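Local coordinates for YohF (Salmonella typhimurium, PDB 6WON), which probably catalyses NAD(P)-dependent oxidation or reduction as a short-chain dehydrogenase/reductase, with acetoin as its likely substrate, at residues F103-W106 / R107-T111; A117-C120 / A121-A124; S14-G17 / K18-L22; G163-T166 / K167-L171. All coordinates share one frame; numbering follows the deposited sequence.

In the fold
All four contacts are local, each made within a single helix, so none closes a loop and none nests in or crosses another; they follow one another along the chain. Interaction 3 comes first, at the start of helix 15-27, just after strand 6-9 of the parallel sheet. Interactions 1 and 2 lie in series on helix 103-131, their centres 19 Å apart, and interaction 4 lies on helix 153-173. Interactions 2 and 4 touch, Ala-121 packing on Met-169 and Phe-118 on Leu-165, which joins the two long helices. Interactions 1, 2 and 4 all meet the second subunit, whereas interaction 3 sits across the chain's centre from interactions 2 and 4.

Interaction 1: residues F103-W106 / R107-T111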
ATOM      1  N   PHE B 103       9.673  -7.502 -27.603  1.00 23.30           N
ATOM      2  CA  PHE B 103       8.584  -6.532 -27.562  1.00 23.44           C
ATOM      3  C   PHE B 103       7.241  -7.168 -27.921  1.00 26.77           C
ATOM      4  O   PHE B 103       6.206  -6.820 -27.336  1.00 27.35           O
ATOM      5  CB  PHE B 103       8.890  -5.362 -28.489  1.00 22.71           C
ATOM      6  CG  PHE B 103       7.926  -4.209 -28.351  1.00 26.36           C
ATOM      7  CD1 PHE B 103       7.769  -3.561 -27.133  1.00 25.78           C
ATOM      8  CD2 PHE B 103       7.195  -3.763 -29.446  1.00 26.54           C
ATOM      9  CE1 PHE B 103       6.897  -2.488 -27.002  1.00 27.26           C
ATOM     10  CE2 PHE B 103       6.319  -2.691 -29.327  1.00 28.09           C
ATOM     11  CZ  PHE B 103       6.161  -2.056 -28.098  1.00 27.77           C
ATOM     12  N   THR B 104       7.236  -8.121 -28.860  1.00 28.06           N
ATOM     13  CA  THR B 104       5.970  -8.736 -29.261  1.00 29.57           C
ATOM     14  C   THR B 104       5.319  -9.453 -28.087  1.00 30.36           C
ATOM     15  O   THR B 104       4.092  -9.416 -27.926  1.00 32.49           O
ATOM     16  CB  THR B 104       6.181  -9.689 -30.448  1.00 27.24           C
ATOM     17  OG1 THR B 104       4.924 -10.259 -30.848  1.00 35.39           O
ATOM     18  CG2 THR B 104       7.139 -10.825 -30.105  1.00 24.60           C
ATOM     19  N   GLN B 105       6.127 -10.073 -27.231  1.00 28.41           N
ATOM     20  CA  GLN B 105       5.580 -10.778 -26.086  1.00 28.33           C
ATOM     21  C   GLN B 105       5.074  -9.803 -25.033  1.00 26.49           C
ATOM     22  O   GLN B 105       4.009 -10.021 -24.440  1.00 24.01           O
ATOM     23  CB  GLN B 105       6.639 -11.700 -25.500  1.00 30.07           C
ATOM     24  CG  GLN B 105       6.140 -12.482 -24.311  1.00 34.98           C
ATOM     25  CD  GLN B 105       7.079 -13.598 -23.922  1.00 39.33           C
ATOM     26  OE1 GLN B 105       8.309 -13.435 -23.940  1.00 41.34           O
ATOM     27  NE2 GLN B 105       6.510 -14.750 -23.586  1.00 38.93           N
ATOM     28  N   TRP B 106       5.830  -8.729 -24.783  1.00 28.65           N
ATOM     29  CA  TRP B 106       5.364  -7.659 -23.903  1.00 25.67           C
ATOM     30  C   TRP B 106       3.991  -7.166 -24.346  1.00 24.58           C
ATOM     31  O   TRP B 106       3.056  -7.063 -23.540  1.00 26.42           O
ATOM     32  CB  TRP B 106       6.392  -6.512 -23.906  1.00 23.06           C
ATOM     33  CG  TRP B 106       5.986  -5.267 -23.185  1.00 23.93           C
ATOM     34  CD1 TRP B 106       5.361  -4.171 -23.716  1.00 27.41           C
ATOM     35  CD2 TRP B 106       6.209  -4.963 -21.793  1.00 24.03           C
ATOM     36  NE1 TRP B 106       5.167  -3.214 -22.740  1.00 24.65           N
ATOM     37  CE2 TRP B 106       5.673  -3.679 -21.553  1.00 24.95           C
ATOM     38  CE3 TRP B 106       6.781  -5.667 -20.728  1.00 20.18           C
ATOM     39  CZ2 TRP B 106       5.707  -3.075 -20.290  1.00 24.66           C
ATOM     40  CZ3 TRP B 106       6.816  -5.065 -19.473  1.00 21.69           C
ATOM     41  CH2 TRP B 106       6.280  -3.783 -19.266  1.00 21.76           C
ATOM     42  N   ARG B 107       3.839  -6.898 -25.644  1.00 20.00           N
ATOM     43  CA  ARG B 107       2.569  -6.373 -26.134  1.00 23.57           C
ATOM     44  C   ARG B 107       1.475  -7.428 -26.082  1.00 25.26           C
ATOM     45  O   ARG B 107       0.316  -7.112 -25.795  1.00 24.30           O
ATOM     46  CB  ARG B 107       2.728  -5.849 -27.560  1.00 26.32           C
ATOM     47  CG  ARG B 107       3.450  -4.514 -27.641  1.00 30.10           C
ATOM     48  CD  ARG B 107       2.470  -3.362 -27.729  1.00 35.96           C
ATOM     49  NE  ARG B 107       1.590  -3.281 -26.560  1.00 38.11           N
ATOM     50  CZ  ARG B 107       0.283  -3.555 -26.566  1.00 35.78           C
ATOM     51  NH1 ARG B 107      -0.340  -3.921 -27.692  1.00 35.47           N
ATOM     52  NH2 ARG B 107      -0.407  -3.438 -25.441  1.00 29.33           N
ATOM     53  N   GLN B 108       1.819  -8.682 -26.378  1.00 29.37           N
ATOM     54  CA  GLN B 108       0.824  -9.750 -26.332  1.00 30.40           C
ATOM     55  C   GLN B 108       0.254  -9.911 -24.921  1.00 26.25           C
ATOM     56  O   GLN B 108      -0.962 -10.051 -24.748  1.00 24.95           O
ATOM     57  CB  GLN B 108       1.449 -11.056 -26.826  1.00 35.50           C
ATOM     58  CG  GLN B 108       0.494 -12.228 -26.870  1.00 45.23           C
ATOM     59  CD  GLN B 108       0.706 -13.195 -25.708  1.00 53.19           C
ATOM     60  OE1 GLN B 108      -0.219 -13.476 -24.942  1.00 52.62           O
ATOM     61  NE2 GLN B 108       1.934 -13.705 -25.572  1.00 57.97           N
ATOM     62  N   ILE B 109       1.114  -9.861 -23.897  1.00 22.29           N
ATOM     63  CA  ILE B 109       0.640 -10.005 -22.521  1.00 21.15           C
ATOM     64  C   ILE B 109      -0.254  -8.828 -22.129  1.00 21.66           C
ATOM     65  O   ILE B 109      -1.316  -9.013 -21.516  1.00 22.41           O
ATOM     66  CB  ILE B 109       1.839 -10.170 -21.565  1.00 21.87           C
ATOM     67  CG1 ILE B 109       2.476 -11.547 -21.785  1.00 25.07           C
ATOM     68  CG2 ILE B 109       1.406  -9.985 -20.124  1.00 21.35           C
ATOM     69  CD1 ILE B 109       3.991 -11.580 -21.569  1.00 26.89           C
ATOM     70  N   PHE B 110       0.132  -7.604 -22.500  1.00 20.76           N
ATOM     71  CA  PHE B 110      -0.737  -6.464 -22.197  1.00 22.53           C
ATOM     72  C   PHE B 110      -2.062  -6.565 -22.949  1.00 26.98           C
ATOM     73  O   PHE B 110      -3.116  -6.197 -22.412  1.00 26.02           O
ATOM     74  CB  PHE B 110      -0.030  -5.151 -22.516  1.00 19.22           C
ATOM     75  CG  PHE B 110       0.760  -4.605 -21.354  1.00 20.63           C
ATOM     76  CD1 PHE B 110       1.996  -5.139 -21.033  1.00 22.87           C
ATOM     77  CD2 PHE B 110       0.255  -3.582 -20.575  1.00 21.56           C
ATOM     78  CE1 PHE B 110       2.721  -4.651 -19.943  1.00 26.08           C
ATOM     79  CE2 PHE B 110       0.976  -3.075 -19.498  1.00 25.03           C
ATOM     80  CZ  PHE B 110       2.209  -3.619 -19.178  1.00 26.16           C
ATOM     81  N   THR B 111      -2.024  -7.092 -24.177  1.00 25.91           N
ATOM     82  CA  THR B 111      -3.240  -7.248 -24.973  1.00 28.54           C
ATOM     83  C   THR B 111      -4.275  -8.099 -24.240  1.00 31.35           C
ATOM     84  O   THR B 111      -5.428  -7.684 -24.072  1.00 30.02           O
ATOM     85  CB  THR B 111      -2.884  -7.850 -26.330  1.00 28.40           C
ATOM     86  OG1 THR B 111      -2.084  -6.913 -27.052  1.00 30.11           O
ATOM     87  CG2 THR B 111      -4.155  -8.187 -27.165  1.00 29.94           C
TER
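Arg-107 lays its CG over the ring of Phe-103, one helical turn earlier. Its CB lies 3.6 Å from Phe-103 O. CG then sits over one face of the Phe-103 ring, 3.9 Å from the centroid, a CH-pi contact displaced toward the ring's rim. CD passes 3.9 Å from Phe-103 CZ, and the bends at chi2 and chi3 carry the guanidinium onward along the helix, its plane 59° from that of the ring, to a salt bridge between NH2 and Asp-115.

The next pair is aromatic. Trp-106 and Phe-110 run side by side, with Phe-110 CE1 over a face of the indole, 3.4 Å from Trp-106 CZ2; the planes meet obliquely at 37°. On the far side of the turn, Gln-105 CG touches Ile-109 CD1 at 3.6 Å, while the amide oxygen of Gln-105 bonds to Ser-96. Backbone bonds from 107-110 to 103-106 hold the turn. Trp-106 also gives its NE1 hydrogen to Asp-115 of the second subunit. Within its own chain, this opening turn of helix 103-131 lies against helix 153-173, where Trp-106 and Phe-110 both rest on Ala-157.

Interaction 2: residues A117-C120 / A121-A124; sequences AFLC and AQIA
The ring of Phe-118 and the side-chain amide of Gln-122 are stacked with their planes 29° apart, and they meet toward the CZ end of the ring. Gln-122 CD is 3.4 Å from Phe-118 CZ; the approach is oblique, and both amide heteroatoms lie near the same carbon, with NE2 3.5 Å from CZ. Phe-118 also stacks on the Trp-106 ring of the second subunit, so this phenyl group bears on partners from both chains.

With CG anti to its carbonyl carbon (chi1 -83°) and the chain extended beyond it, Gln-122 runs back along the helix to reach the ring. The same route brings its OE1 to 3.4 Å from Leu-119 CD2, where the two side chains lie alongside each other. A water bridges the turn, donating to Gln-122 OE1 at 2.8 Å and to Leu-119 O at 3.0 Å. That carbonyl also accepts the backbone hydrogen of Ile-123. Elsewhere, Ala-121 CB comes within 3.1 Å of Ala-117 O, and regular helical bonds link 121-124 to 117-120.

Each end of the buried amide is therefore satisfied: OE1 by the water, NE2 by the backbone oxygens of Phe-98 and Met-101 of the second subunit. Held from both ends, the amide has its rotation fixed, and a polar group is accommodated among mostly apolar side chains such as Phe-118, Leu-119 and, from the second subunit, Ile-99.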
ATOM      1  N   ALA B 117      -9.630  -6.329 -21.056  1.00 26.72           N
ATOM      2  CA  ALA B 117     -10.485  -5.934 -19.941  1.00 25.89           C
ATOM      3  C   ALA B 117     -10.941  -4.490 -20.080  1.00 24.71           C
ATOM      4  O   ALA B 117     -12.084  -4.159 -19.749  1.00 25.34           O
ATOM      5  CB  ALA B 117      -9.747  -6.128 -18.612  1.00 25.85           C
ATOM      6  N   PHE B 118     -10.056  -3.611 -20.563  1.00 24.82           N
ATOM      7  CA  PHE B 118     -10.444  -2.225 -20.802  1.00 22.93           C
ATOM      8  C   PHE B 118     -11.593  -2.137 -21.810  1.00 24.32           C
ATOM      9  O   PHE B 118     -12.577  -1.416 -21.589  1.00 22.01           O
ATOM     10  CB  PHE B 118      -9.235  -1.427 -21.294  1.00 20.24           C
ATOM     11  CG  PHE B 118      -9.597  -0.161 -22.009  1.00 20.02           C
ATOM     12  CD1 PHE B 118     -10.194   0.891 -21.329  1.00 22.39           C
ATOM     13  CD2 PHE B 118      -9.341  -0.017 -23.362  1.00 22.17           C
ATOM     14  CE1 PHE B 118     -10.538   2.072 -22.001  1.00 21.89           C
ATOM     15  CE2 PHE B 118      -9.681   1.151 -24.031  1.00 24.04           C
ATOM     16  CZ  PHE B 118     -10.283   2.198 -23.343  1.00 22.19           C
ATOM     17  N   LEU B 119     -11.490  -2.876 -22.923  1.00 21.49           N
ATOM     18  CA  LEU B 119     -12.497  -2.788 -23.981  1.00 21.03           C
ATOM     19  C   LEU B 119     -13.812  -3.440 -23.568  1.00 25.19           C
ATOM     20  O   LEU B 119     -14.894  -2.905 -23.835  1.00 28.11           O
ATOM     21  CB  LEU B 119     -11.963  -3.440 -25.257  1.00 24.29           C
ATOM     22  CG  LEU B 119     -10.852  -2.641 -25.938  1.00 25.77           C
ATOM     23  CD1 LEU B 119     -10.339  -3.370 -27.160  1.00 25.63           C
ATOM     24  CD2 LEU B 119     -11.344  -1.223 -26.291  1.00 26.80           C
ATOM     25  N   CYS B 120     -13.743  -4.621 -22.955  1.00 23.99           N
ATOM     26  CA  CYS B 120     -14.948  -5.260 -22.439  1.00 26.18           C
ATOM     27  C   CYS B 120     -15.633  -4.370 -21.409  1.00 25.79           C
ATOM     28  O   CYS B 120     -16.859  -4.213 -21.427  1.00 24.85           O
ATOM     29  CB  CYS B 120     -14.590  -6.623 -21.837  1.00 25.51           C
ATOM     30  SG  CYS B 120     -13.938  -7.840 -23.056  1.00 29.51           S
ATOM     31  N   ALA B 121     -14.847  -3.750 -20.524  1.00 23.09           N
ATOM     32  CA  ALA B 121     -15.417  -2.871 -19.511  1.00 23.61           C
ATOM     33  C   ALA B 121     -16.162  -1.691 -20.135  1.00 24.28           C
ATOM     34  O   ALA B 121     -17.256  -1.330 -19.678  1.00 23.88           O
ATOM     35  CB  ALA B 121     -14.315  -2.378 -18.574  1.00 21.25           C
ATOM     36  N   GLN B 122     -15.589  -1.079 -21.176  1.00 23.92           N
ATOM     37  CA  GLN B 122     -16.252   0.037 -21.850  1.00 26.56           C
ATOM     38  C   GLN B 122     -17.614  -0.385 -22.372  1.00 29.06           C
ATOM     39  O   GLN B 122     -18.627   0.296 -22.158  1.00 28.59           O
ATOM     40  CB  GLN B 122     -15.399   0.532 -23.020  1.00 26.57           C
ATOM     41  CG  GLN B 122     -14.296   1.499 -22.690  1.00 28.22           C
ATOM     42  CD  GLN B 122     -13.627   2.026 -23.956  1.00 29.61           C
ATOM     43  OE1 GLN B 122     -13.254   1.250 -24.839  1.00 28.50           O
ATOM     44  NE2 GLN B 122     -13.492   3.347 -24.056  1.00 25.78           N
ATOM     45  N   ILE B 123     -17.646  -1.512 -23.077  1.00 30.33           N
ATOM     46  CA  ILE B 123     -18.881  -1.971 -23.700  1.00 29.61           C
ATOM     47  C   ILE B 123     -19.939  -2.240 -22.643  1.00 28.65           C
ATOM     48  O   ILE B 123     -21.092  -1.819 -22.780  1.00 31.89           O
ATOM     49  CB  ILE B 123     -18.603  -3.212 -24.563  1.00 28.77           C
ATOM     50  CG1 ILE B 123     -17.798  -2.797 -25.800  1.00 25.94           C
ATOM     51  CG2 ILE B 123     -19.913  -3.909 -24.931  1.00 30.56           C
ATOM     52  CD1 ILE B 123     -17.168  -3.959 -26.530  1.00 26.37           C
ATOM     53  N   ALA B 124     -19.561  -2.932 -21.562  1.00 25.18           N
ATOM     54  CA  ALA B 124     -20.540  -3.234 -20.525  1.00 27.27           C
ATOM     55  C   ALA B 124     -21.008  -1.958 -19.834  1.00 27.43           C
ATOM     56  O   ALA B 124     -22.205  -1.799 -19.554  1.00 26.38           O
ATOM     57  CB  ALA B 124     -19.958  -4.222 -19.504  1.00 25.85           C
TER
HETATM   58  O   HOH W   1     -14.663  -0.846 -26.020  1.00 27.29           O

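Interaction 3: residues S14-G17 / K18-L22; sequences SGIG and KACAL
Lys-18 N bonds to Ser-14 O at 3.0 Å, reaching it from well above the carbonyl plane, a sign that the peptide after Ser-14 is turned away from the helical direction. Ser-14 itself is extended, and Gly-15 follows with a positive phi of 60°, a conformation that favours glycine; from Ile-16 on, the torsions are helical. Three more bonds link the segments. Ala-19 N, unlike Lys-18 N, meets its acceptor, Gly-15 O, in the carbonyl plane, at 3.1 Å. The bond from Cys-20 N to Ile-16 O is 2.9 Å and almost straight, and Ala-21 N bonds to Gly-17 O.

This is the glycine-rich turn after strand 6-9, in the first beta-alpha-beta unit of the Rossmann fold. The sequence Ser-Gly-Ile-Gly here fits the end of the TGxxxGxG motif, which in this family lies along the dinucleotide cofactor.

Among the side chains, Ile-16 sets its CG2 branch 4.0 Å from Cys-20 SG. The sulfur is anti to its own carbonyl carbon (chi1 -62°), which swings it back along the helix toward Ile-16. Lys-18 CB lies 3.4 Å from Ser-14 C, and the aliphatic chain then runs fully extended, with CD 4.1 Å from Ser-14 CA, on the side of helix 39-50. Ile-16, Ala-19 and Cys-20 instead rest on helix 216-226, against Ile-219, Ala-220 and Val-223.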
ATOM      1  N   SER B  14     -14.029 -22.585 -17.799  1.00 32.88           N
ATOM      2  CA  SER B  14     -13.285 -23.399 -16.839  1.00 32.42           C
ATOM      3  C   SER B  14     -12.778 -22.503 -15.710  1.00 31.91           C
ATOM      4  O   SER B  14     -12.933 -21.278 -15.742  1.00 31.03           O
ATOM      5  CB  SER B  14     -12.115 -24.107 -17.516  1.00 37.98           C
ATOM      6  OG  SER B  14     -11.091 -23.162 -17.769  1.00 39.32           O
ATOM      7  N   GLY B  15     -12.158 -23.133 -14.712  1.00 35.56           N
ATOM      8  CA  GLY B  15     -11.401 -22.402 -13.705  1.00 38.03           C
ATOM      9  C   GLY B  15     -12.238 -21.397 -12.935  1.00 35.43           C
ATOM     10  O   GLY B  15     -13.420 -21.616 -12.647  1.00 27.12           O
ATOM     11  N   ILE B  16     -11.605 -20.270 -12.601  1.00 34.73           N
ATOM     12  CA  ILE B  16     -12.243 -19.243 -11.782  1.00 31.78           C
ATOM     13  C   ILE B  16     -13.462 -18.681 -12.492  1.00 26.85           C
ATOM     14  O   ILE B  16     -14.513 -18.469 -11.877  1.00 23.00           O
ATOM     15  CB  ILE B  16     -11.232 -18.130 -11.437  1.00 31.40           C
ATOM     16  CG1 ILE B  16     -10.138 -18.659 -10.504  1.00 30.49           C
ATOM     17  CG2 ILE B  16     -11.953 -16.916 -10.832  1.00 29.96           C
ATOM     18  CD1 ILE B  16      -8.975 -17.714 -10.345  1.00 31.97           C
ATOM     19  N   GLY B  17     -13.342 -18.420 -13.794  1.00 26.40           N
ATOM     20  CA  GLY B  17     -14.484 -17.899 -14.537  1.00 24.04           C
ATOM     21  C   GLY B  17     -15.700 -18.806 -14.443  1.00 26.85           C
ATOM     22  O   GLY B  17     -16.827 -18.343 -14.224  1.00 24.51           O
ATOM     23  N   LYS B  18     -15.486 -20.116 -14.601  1.00 25.30           N
ATOM     24  CA  LYS B  18     -16.601 -21.057 -14.513  1.00 26.06           C
ATOM     25  C   LYS B  18     -17.245 -21.030 -13.127  1.00 25.12           C
ATOM     26  O   LYS B  18     -18.478 -21.010 -12.999  1.00 23.07           O
ATOM     27  CB  LYS B  18     -16.114 -22.465 -14.847  1.00 26.87           C
ATOM     28  CG  LYS B  18     -17.134 -23.558 -14.572  1.00 26.95           C
ATOM     29  CD  LYS B  18     -16.569 -24.915 -14.953  1.00 30.73           C
ATOM     30  CE  LYS B  18     -17.574 -26.024 -14.684  1.00 36.91           C
ATOM     31  NZ  LYS B  18     -17.055 -27.345 -15.133  1.00 43.51           N
ATOM     32  N   ALA B  19     -16.420 -21.044 -12.075  1.00 25.68           N
ATOM     33  CA  ALA B  19     -16.958 -20.993 -10.720  1.00 27.37           C
ATOM     34  C   ALA B  19     -17.797 -19.733 -10.502  1.00 25.21           C
ATOM     35  O   ALA B  19     -18.898 -19.807  -9.941  1.00 23.29           O
ATOM     36  CB  ALA B  19     -15.817 -21.097  -9.699  1.00 26.00           C
ATOM     37  N   CYS B  20     -17.314 -18.571 -10.965  1.00 23.39           N
ATOM     38  CA  CYS B  20     -18.108 -17.343 -10.869  1.00 22.91           C
ATOM     39  C   CYS B  20     -19.418 -17.469 -11.629  1.00 23.12           C
ATOM     40  O   CYS B  20     -20.487 -17.110 -11.116  1.00 24.63           O
ATOM     41  CB  CYS B  20     -17.314 -16.132 -11.385  1.00 21.69           C
ATOM     42  SG  CYS B  20     -15.795 -15.758 -10.466  1.00 25.26           S
ATOM     43  N   ALA B  21     -19.355 -17.967 -12.862  1.00 24.96           N
ATOM     44  CA  ALA B  21     -20.565 -18.035 -13.676  1.00 23.83           C
ATOM     45  C   ALA B  21     -21.623 -18.912 -13.018  1.00 24.79           C
ATOM     46  O   ALA B  21     -22.813 -18.571 -13.012  1.00 25.60           O
ATOM     47  CB  ALA B  21     -20.230 -18.555 -15.074  1.00 20.56           C
ATOM     48  N   LEU B  22     -21.208 -20.047 -12.462  1.00 28.20           N
ATOM     49  CA  LEU B  22     -22.168 -20.982 -11.887  1.00 28.79           C
ATOM     50  C   LEU B  22     -22.732 -20.456 -10.569  1.00 30.72           C
ATOM     51  O   LEU B  22     -23.919 -20.636 -10.279  1.00 33.55           O
ATOM     52  CB  LEU B  22     -21.504 -22.345 -11.694  1.00 28.40           C
ATOM     53  CG  LEU B  22     -21.226 -23.145 -12.980  1.00 29.63           C
ATOM     54  CD1 LEU B  22     -20.716 -24.546 -12.632  1.00 32.23           C
ATOM     55  CD2 LEU B  22     -22.464 -23.248 -13.843  1.00 28.60           C
TER

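Interaction 4: residues G163-T166 / K167-L171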
ATOM      1  N   GLY B 163      -5.136  -2.859 -12.057  1.00 24.90           N
ATOM      2  CA  GLY B 163      -5.480  -2.277 -10.771  1.00 24.55           C
ATOM      3  C   GLY B 163      -5.700  -0.777 -10.862  1.00 22.04           C
ATOM      4  O   GLY B 163      -6.659  -0.246 -10.299  1.00 21.70           O
ATOM      5  N   GLY B 164      -4.827  -0.076 -11.595  1.00 21.93           N
ATOM      6  CA  GLY B 164      -5.027   1.353 -11.786  1.00 23.50           C
ATOM      7  C   GLY B 164      -6.323   1.666 -12.509  1.00 22.35           C
ATOM      8  O   GLY B 164      -7.058   2.584 -12.125  1.00 26.35           O
ATOM      9  N   LEU B 165      -6.621   0.911 -13.564  1.00 20.57           N
ATOM     10  CA  LEU B 165      -7.860   1.126 -14.301  1.00 23.90           C
ATOM     11  C   LEU B 165      -9.070   0.900 -13.405  1.00 25.13           C
ATOM     12  O   LEU B 165     -10.064   1.634 -13.486  1.00 26.81           O
ATOM     13  CB  LEU B 165      -7.904   0.197 -15.517  1.00 22.67           C
ATOM     14  CG  LEU B 165      -9.216   0.189 -16.304  1.00 23.23           C
ATOM     15  CD1 LEU B 165      -9.461   1.557 -16.957  1.00 20.30           C
ATOM     16  CD2 LEU B 165      -9.199  -0.941 -17.329  1.00 24.34           C
ATOM     17  N   THR B 166      -8.999  -0.112 -12.538  1.00 26.42           N
ATOM     18  CA  THR B 166     -10.078  -0.372 -11.591  1.00 24.04           C
ATOM     19  C   THR B 166     -10.398   0.874 -10.766  1.00 22.29           C
ATOM     20  O   THR B 166     -11.566   1.252 -10.614  1.00 20.18           O
ATOM     21  CB  THR B 166      -9.695  -1.542 -10.679  1.00 23.31           C
ATOM     22  OG1 THR B 166      -9.478  -2.725 -11.464  1.00 24.73           O
ATOM     23  CG2 THR B 166     -10.802  -1.824  -9.682  1.00 22.70           C
ATOM     24  N   LYS B 167      -9.365   1.523 -10.219  1.00 20.86           N
ATOM     25  CA  LYS B 167      -9.578   2.731  -9.422  1.00 20.04           C
ATOM     26  C   LYS B 167     -10.161   3.852 -10.271  1.00 24.08           C
ATOM     27  O   LYS B 167     -11.038   4.598  -9.814  1.00 25.95           O
ATOM     28  CB  LYS B 167      -8.261   3.199  -8.791  1.00 21.08           C
ATOM     29  CG  LYS B 167      -7.574   2.189  -7.870  1.00 24.59           C
ATOM     30  CD  LYS B 167      -6.151   2.629  -7.529  1.00 25.95           C
ATOM     31  CE  LYS B 167      -5.400   1.527  -6.763  1.00 25.02           C
ATOM     32  NZ  LYS B 167      -4.007   1.953  -6.437  1.00 25.19           N
ATOM     33  N   SER B 168      -9.672   3.994 -11.503  1.00 21.13           N
ATOM     34  CA  SER B 168     -10.181   5.037 -12.390  1.00 25.97           C
ATOM     35  C   SER B 168     -11.651   4.806 -12.722  1.00 23.57           C
ATOM     36  O   SER B 168     -12.472   5.719 -12.609  1.00 24.57           O
ATOM     37  CB  SER B 168      -9.346   5.078 -13.661  1.00 21.84           C
ATOM     38  OG  SER B 168      -8.115   5.716 -13.380  1.00 28.24           O
ATOM     39  N   MET B 169     -11.997   3.581 -13.119  1.00 23.11           N
ATOM     40  CA  MET B 169     -13.378   3.266 -13.465  1.00 22.93           C
ATOM     41  C   MET B 169     -14.298   3.501 -12.277  1.00 25.49           C
ATOM     42  O   MET B 169     -15.396   4.038 -12.427  1.00 22.69           O
ATOM     43  CB  MET B 169     -13.481   1.810 -13.931  1.00 22.55           C
ATOM     44  CG  MET B 169     -12.727   1.486 -15.191  1.00 22.50           C
ATOM     45  SD  MET B 169     -12.805  -0.281 -15.580  1.00 24.01           S
ATOM     46  CE  MET B 169     -14.569  -0.597 -15.393  1.00 25.39           C
ATOM     47  N   ALA B 170     -13.862   3.090 -11.087  1.00 28.47           N
ATOM     48  CA  ALA B 170     -14.672   3.280  -9.890  1.00 27.12           C
ATOM     49  C   ALA B 170     -15.013   4.749  -9.692  1.00 25.81           C
ATOM     50  O   ALA B 170     -16.167   5.100  -9.415  1.00 24.91           O
ATOM     51  CB  ALA B 170     -13.926   2.730  -8.678  1.00 24.66           C
ATOM     52  N   LEU B 171     -14.028   5.623  -9.861  1.00 25.01           N
ATOM     53  CA  LEU B 171     -14.271   7.050  -9.689  1.00 30.54           C
ATOM     54  C   LEU B 171     -15.152   7.604 -10.803  1.00 28.54           C
ATOM     55  O   LEU B 171     -16.071   8.389 -10.536  1.00 28.56           O
ATOM     56  CB  LEU B 171     -12.937   7.790  -9.633  1.00 31.63           C
ATOM     57  CG  LEU B 171     -12.812   8.955  -8.663  1.00 39.21           C
ATOM     58  CD1 LEU B 171     -13.224   8.552  -7.254  1.00 40.00           C
ATOM     59  CD2 LEU B 171     -11.366   9.466  -8.692  1.00 40.87           C
TER
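Leu-165 and Met-169 make the apolar part of this contact, one helical turn apart. Met-169 SD lies 3.7 Å from Leu-165 CG, and Met-169 CG is equally close to Leu-165 CD1, so the thioether chain crosses the branch point of the leucine. The methionine starts beside its backbone N and stays extended through chi2 before bending at chi3 (48°), which turns CE away from Leu-165 and toward Ala-121 of helix 103-131. CE packs on that alanine, just as Leu-165 packs on Phe-118.

The backbone bonds are regular. Met-169 N to Leu-165 O, at 2.8 Å, is the shortest and straightest of the four, with an angle of 174° at the hydrogen; the bond from Lys-167 N to Gly-163 O is longer, 3.2 Å.

Two polar side chains find their partners elsewhere. Lys-167 passes Gly-163 O with its CG 3.6 Å away, then extends to bond through NZ with His-146 O and His-160 NE2 of the second subunit. Thr-166 OG1 is hydrogen-bonded to Leu-162 O and to Asn-139, while Thr-166 and Met-169 also touch Val-180 of strand 178-185.

One face of the helix thus covers the parallel sheet and another meets a second chain. Helix 153-173 links strands 135-140 and 178-185 as a beta-alpha-beta crossover, and its pairing with helix 103-131 at a subunit interface is characteristic of tetrameric short-chain dehydrogenases.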